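Local atomic coordinates of anti-sigma-E factor RseA (Escherichia coli, PDB entry 3M4W), a protein that holds the extracytoplasmic function sigma factor sigma-E inactive until a regulated proteolytic cascade cleaves it and frees the sigma factor. Residues E[57-60]-E[61-64]. Residues are numbered along the deposited sequence; the frame is centred on the assembly and turned at random.
Sequences LQDY and ELQR
In helix 50-66 of the periplasmic domain, within the primary binding site for RseB, Tyr60 and Arg64 stand one turn apart, and the Arg64 stem crosses one face of the Tyr60 ring. The backbone carries them through regular i to i+4 bonds, such as Arg64 N to Tyr60 O at 3.0 Å. The stem makes a CH-pi contact, CG lying 4.0 Å from the ring centroid and offset toward the rim. Beyond it CD comes to 3.2 Å from Tyr60 OH, a van der Waals contact, and the guanidinium plane is tilted 20° from the ring plane. A bend at chi3 (-62°) turns this group back toward Glu61, which it meets side-on: NE and NH2 both hydrogen-bond to Glu61 OE1, NH2 at 2.6 Å along the syn lone pair and also as a salt bridge, NE at 2.9 Å from above the carboxylate plane. Arginine suits the place by joining an aliphatic stem for the ring to a charged head for the glutamate; tyrosine offers that stem a flat face. A leucine here would probably cost Glu61 OE1 two of its donors and strand the acidic side chain of another protein that pairs with Arg64. Glutamate is long enough to set its other oxygen, OE2, at the ring's edge, 3.2 Å from Tyr60 CE2. Arg65 adds a further salt bridge to Glu61 OE1. Around this single helix, Leu62 packs on Val28 and Leu30 of the segment bearing the DegS cleavage site, while another protein's chain forms salt bridges with Asp59, Glu61 and Arg64, and its backbone is hydrogen-bonded to Tyr60 OH.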
loop_
_atom_site.group_PDB
_atom_site.type_symbol
_atom_site.label_atom_id
_atom_site.label_comp_id
_atom_site.label_asym_id
_atom_site.label_seq_id
_atom_site.Cartn_x
_atom_site.Cartn_y
_atom_site.Cartn_z
ATOM N N LEU E 57 27.083 1.229 1.553
ATOM C CA LEU E 57 25.686 1.471 1.246
ATOM C C LEU E 57 25.145 2.626 2.090
ATOM O O LEU E 57 24.566 3.576 1.563
ATOM C CB LEU E 57 24.872 0.203 1.512
ATOM C CG LEU E 57 23.497 0.100 0.848
ATOM C CD1 LEU E 57 23.665 0.112 -0.669
ATOM C CD2 LEU E 57 22.800 -1.179 1.299
ATOM N N GLN E 58 25.338 2.548 3.403
ATOM C CA GLN E 58 24.845 3.597 4.278
ATOM C C GLN E 58 25.687 4.871 4.209
ATOM O O GLN E 58 25.308 5.903 4.753
ATOM C CB GLN E 58 24.753 3.094 5.719
ATOM C CG GLN E 58 26.074 2.715 6.328
ATOM C CD GLN E 58 26.020 2.719 7.837
ATOM O OE1 GLN E 58 25.543 1.770 8.464
ATOM N NE2 GLN E 58 26.501 3.803 8.434
ATOM N N ASP E 59 26.832 4.808 3.543
ATOM C CA ASP E 59 27.653 6.003 3.402
ATOM C C ASP E 59 27.120 6.759 2.192
ATOM O O ASP E 59 27.199 7.990 2.114
ATOM C CB ASP E 59 29.115 5.647 3.174
ATOM C CG ASP E 59 29.986 6.877 3.033
ATOM O OD1 ASP E 59 30.048 7.683 3.987
ATOM O OD2 ASP E 59 30.601 7.045 1.963
ATOM N N TYR E 60 26.583 6.000 1.241
ATOM C CA TYR E 60 25.983 6.567 0.037
ATOM C C TYR E 60 24.754 7.363 0.482
ATOM O O TYR E 60 24.520 8.477 0.019
ATOM C CB TYR E 60 25.555 5.442 -0.917
ATOM C CG TYR E 60 24.445 5.817 -1.878
ATOM C CD1 TYR E 60 24.670 6.691 -2.930
ATOM C CD2 TYR E 60 23.161 5.309 -1.715
ATOM C CE1 TYR E 60 23.647 7.051 -3.796
ATOM C CE2 TYR E 60 22.126 5.666 -2.577
ATOM C CZ TYR E 60 22.374 6.536 -3.611
ATOM O OH TYR E 60 21.346 6.909 -4.447
ATOM N N GLU E 61 23.980 6.781 1.394
ATOM C CA GLU E 61 22.777 7.427 1.887
ATOM C C GLU E 61 23.142 8.695 2.651
ATOM O O GLU E 61 22.580 9.758 2.394
ATOM C CB GLU E 61 21.990 6.479 2.800
ATOM C CG GLU E 61 21.304 5.304 2.093
ATOM C CD GLU E 61 20.413 5.742 0.941
ATOM O OE1 GLU E 61 19.802 6.828 1.029
ATOM O OE2 GLU E 61 20.313 4.994 -0.054
ATOM N N LEU E 62 24.087 8.566 3.584
ATOM C CA LEU E 62 24.557 9.684 4.406
ATOM C C LEU E 62 24.929 10.846 3.493
ATOM O O LEU E 62 24.586 11.992 3.760
ATOM C CB LEU E 62 25.790 9.263 5.216
ATOM C CG LEU E 62 26.041 9.794 6.639
ATOM C CD1 LEU E 62 27.552 9.861 6.855
ATOM C CD2 LEU E 62 25.429 11.178 6.856
ATOM N N GLN E 63 25.621 10.522 2.405
ATOM C CA GLN E 63 26.070 11.493 1.403
ATOM C C GLN E 63 24.900 12.170 0.692
ATOM O O GLN E 63 24.894 13.396 0.514
ATOM C CB GLN E 63 26.929 10.787 0.353
ATOM C CG GLN E 63 28.259 11.436 0.036
ATOM C CD GLN E 63 29.418 10.739 0.722
ATOM O OE1 GLN E 63 30.555 10.801 0.252
ATOM N NE2 GLN E 63 29.138 10.075 1.843
ATOM N N ARG E 64 23.925 11.364 0.266
ATOM C CA ARG E 64 22.740 11.868 -0.437
ATOM C C ARG E 64 22.058 12.995 0.318
ATOM O O ARG E 64 21.590 13.964 -0.278
ATOM C CB ARG E 64 21.705 10.755 -0.638
ATOM C CG ARG E 64 22.013 9.775 -1.739
ATOM C CD ARG E 64 20.717 9.243 -2.335
ATOM N NE ARG E 64 19.895 8.511 -1.370
ATOM C CZ ARG E 64 18.576 8.636 -1.295
ATOM N NH1 ARG E 64 17.955 9.466 -2.124
ATOM N NH2 ARG E 64 17.883 7.948 -0.397
#